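Local coordinates for protein GCN5-related N-acetyltransferase (Streptococcus suis, PDB 3G3S) that probably transfers an acetyl group from acetyl-coenzyme A to an amine, as a member of the GCN5-related N-acetyltransferase family, at residues A[18-21]-A[22-26]. Numbering follows the deposited sequence.
With NA (sodium ion), chain C.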
ATOM      1  N   GLU A  18       6.526  -6.151 -12.609  1.00 19.86           N
ATOM      2  CA  GLU A  18       7.761  -5.419 -12.426  1.00 21.28           C
ATOM      3  C   GLU A  18       7.607  -4.581 -11.162  1.00 21.51           C
ATOM      4  O   GLU A  18       6.742  -3.715 -11.087  1.00 18.18           O
ATOM      5  CB  GLU A  18       8.064  -4.556 -13.638  1.00 24.40           C
ATOM      6  CG  GLU A  18       8.531  -5.357 -14.827  1.00 22.57           C
ATOM      7  CD  GLU A  18       9.953  -5.872 -14.711  1.00 12.69           C
ATOM      8  OE1 GLU A  18      10.623  -5.637 -13.688  1.00 24.07           O
ATOM      9  OE2 GLU A  18      10.424  -6.453 -15.723  1.00 15.18           O
ATOM     10  N   THR A  19       8.478  -4.797 -10.174  1.00 19.74           N
ATOM     11  CA  THR A  19       8.251  -4.181  -8.869  1.00 19.93           C
ATOM     12  C   THR A  19       8.351  -2.662  -8.856  1.00 22.77           C
ATOM     13  O   THR A  19       7.775  -2.038  -7.999  1.00 25.22           O
ATOM     14  CB  THR A  19       9.124  -4.800  -7.740  1.00 22.15           C
ATOM     15  OG1 THR A  19      10.435  -4.248  -7.742  1.00 21.65           O
ATOM     16  CG2 THR A  19       9.145  -6.366  -7.843  1.00 20.10           C
ATOM     17  N   ILE A  20       9.063  -2.071  -9.808  1.00 23.13           N
ATOM     18  CA  ILE A  20       9.179  -0.611  -9.867  1.00 20.02           C
ATOM     19  C   ILE A  20       7.817  -0.054 -10.294  1.00 19.56           C
ATOM     20  O   ILE A  20       7.446   1.076  -9.907  1.00 24.06           O
ATOM     21  CB  ILE A  20      10.303  -0.187 -10.813  1.00 21.51           C
ATOM     22  CG1 ILE A  20      11.671  -0.531 -10.214  1.00 20.85           C
ATOM     23  CG2 ILE A  20      10.213   1.361 -11.170  1.00 15.04           C
ATOM     24  CD1 ILE A  20      12.797  -0.610 -11.214  1.00 18.54           C
ATOM     25  N   ILE A  21       7.081  -0.794 -11.120  1.00 18.05           N
ATOM     26  CA  ILE A  21       5.712  -0.354 -11.420  1.00 20.34           C
ATOM     27  C   ILE A  21       4.927  -0.412 -10.100  1.00 20.16           C
ATOM     28  O   ILE A  21       4.185   0.482  -9.742  1.00 17.74           O
ATOM     29  CB  ILE A  21       4.987  -1.190 -12.510  1.00 22.77           C
ATOM     30  CG1 ILE A  21       5.770  -1.247 -13.824  1.00 19.97           C
ATOM     31  CG2 ILE A  21       3.535  -0.620 -12.744  1.00 19.56           C
ATOM     32  CD1 ILE A  21       5.198  -2.250 -14.832  1.00 18.78           C
ATOM     33  N   TRP A  22       5.086  -1.497  -9.349  1.00 19.79           N
ATOM     34  CA  TRP A  22       4.428  -1.573  -8.043  1.00 18.58           C
ATOM     35  C   TRP A  22       4.818  -0.397  -7.136  1.00 19.35           C
ATOM     36  O   TRP A  22       3.957   0.211  -6.475  1.00 21.39           O
ATOM     37  CB  TRP A  22       4.741  -2.916  -7.322  1.00 19.96           C
ATOM     38  CG  TRP A  22       4.460  -4.125  -8.120  1.00 22.59           C
ATOM     39  CD1 TRP A  22       3.697  -4.229  -9.243  1.00 21.54           C
ATOM     40  CD2 TRP A  22       4.861  -5.470  -7.793  1.00 23.01           C
ATOM     41  NE1 TRP A  22       3.650  -5.534  -9.666  1.00 28.04           N
ATOM     42  CE2 TRP A  22       4.334  -6.315  -8.777  1.00 23.26           C
ATOM     43  CE3 TRP A  22       5.633  -6.015  -6.782  1.00 24.31           C
ATOM     44  CZ2 TRP A  22       4.553  -7.684  -8.785  1.00 25.48           C
ATOM     45  CZ3 TRP A  22       5.853  -7.377  -6.782  1.00 24.17           C
ATOM     46  CH2 TRP A  22       5.310  -8.197  -7.771  1.00 25.59           C
ATOM     47  N   THR A  23       6.105  -0.058  -7.095  1.00 17.99           N
ATOM     48  CA  THR A  23       6.557   1.076  -6.322  1.00 20.48           C
ATOM     49  C   THR A  23       5.767   2.329  -6.710  1.00 20.67           C
ATOM     50  O   THR A  23       5.144   3.003  -5.859  1.00 21.58           O
ATOM     51  CB  THR A  23       8.044   1.286  -6.541  1.00 18.84           C
ATOM     52  OG1 THR A  23       8.741   0.171  -5.929  1.00 17.73           O
ATOM     53  CG2 THR A  23       8.594   2.654  -5.932  1.00 19.85           C
ATOM     54  N   CYS A  24       5.786   2.594  -8.004  1.00 22.32           N
ATOM     55  CA  CYS A  24       5.108   3.793  -8.538  1.00 19.91           C
ATOM     56  C   CYS A  24       3.593   3.840  -8.256  1.00 20.70           C
ATOM     57  O   CYS A  24       3.082   4.875  -7.846  1.00 23.55           O
ATOM     58  CB  CYS A  24       5.393   3.937 -10.008  1.00 22.34           C
ATOM     59  SG  CYS A  24       7.058   4.242 -10.420  1.00 21.49           S
ATOM     60  N   LEU A  25       2.895   2.717  -8.433  1.00 20.71           N
ATOM     61  CA  LEU A  25       1.459   2.634  -8.115  1.00 21.39           C
ATOM     62  C   LEU A  25       1.097   2.610  -6.608  1.00 23.93           C
ATOM     63  O   LEU A  25      -0.006   3.009  -6.280  1.00 25.92           O
ATOM     64  CB  LEU A  25       0.869   1.418  -8.802  1.00 23.57           C
ATOM     65  CG  LEU A  25       0.812   1.357 -10.324  1.00 16.10           C
ATOM     66  CD1 LEU A  25       0.345   0.010 -10.787  1.00 25.65           C
ATOM     67  CD2 LEU A  25      -0.099   2.511 -10.947  1.00 14.48           C
ATOM     68  N   GLU A  26       2.012   2.176  -5.718  1.00 22.47           N
ATOM     69  CA  GLU A  26       1.740   2.141  -4.258  1.00 22.05           C
ATOM     70  C   GLU A  26       1.717   3.521  -3.626  1.00 20.31           C
ATOM     71  O   GLU A  26       1.038   3.722  -2.633  1.00 21.95           O
ATOM     72  CB  GLU A  26       2.709   1.227  -3.485  1.00 21.84           C
ATOM     73  CG  GLU A  26       2.485  -0.250  -3.823  1.00 19.56           C
ATOM     74  CD  GLU A  26       3.406  -1.176  -3.076  1.00 27.79           C
ATOM     75  OE1 GLU A  26       4.385  -0.709  -2.442  1.00 33.64           O
ATOM     76  OE2 GLU A  26       3.113  -2.375  -3.149  1.00 25.60           O
TER
HETATM   77 NA    NA C 249      -1.090   2.938  -1.734  1.00 25.05          NA
HETATM   78  O   HOH W   1      10.474  -1.816  -6.134  1.00 23.38           O
HETATM   79  O   HOH W   2      -1.844   3.167  -4.229  1.00 23.01           O
HETATM   80  O   HOH W   3      -1.447   5.325  -1.726  1.00 20.53           O
HETATM   81  O   HOH W   4      -0.864   0.309  -2.201  1.00 36.56           O
HETATM   82  O   HOH W   5      -0.157   2.659   0.406  1.00 27.89           O
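Four i to i+4 backbone hydrogen bonds join residues 18-21 to 22-25 in the short alpha-helix 19-26 of this GNAT-family protein, with Glu-18 at the N-cap position. The helix packs against strands 42-48, 52-58 and 170-181, while helix 2-13 touches Ile-21 and Leu-25. The first bond, Trp-22 N to Glu-18 O, is the longest at 3.3 Å. Thr-23 N to Thr-19 O is the shortest, at 2.7 Å, and the remaining two run from Cys-24 N to Ile-20 O and from Leu-25 N to Ile-21 O, the latter nearly straight (N-H...O 171°).

Glu-18 O also lies over one face of the Trp-22 indole, next to Thr-19 CA. From Thr-19, CG2 reaches the six-membered ring, 3.6 Å from Trp-22 CZ3, and Tyr-181 meets the indole edge-to-face. Trp-22 NE1 makes a weak hydrogen bond to Trp-16 O. Ile-21 and Leu-25 run side by side one turn apart, with CG2 of Ile-21 3.8 Å from CD1 of Leu-25.

Both threonine hydroxyls receive hydrogen bonds from one bridging water, 2.9 Å from Thr-19 OG1 and 2.6 Å from Thr-23 OG1. With chi1 at -68°, Thr-23 OG1 sits beside its backbone N, facing the preceding turn, where it can share this water. Thr-19 OG1 also bonds Glu-186 OE1; Thr-23 OG1 donates to the carbonyl Ser-180 O.

At the last turn, Glu-26 O and Glu-26 O of the second subunit bind the same sodium ion, which four waters also coordinate; one of these waters also donates a hydrogen bond to Leu-25 O, its oxygen lying 2.8 Å from that carbonyl oxygen.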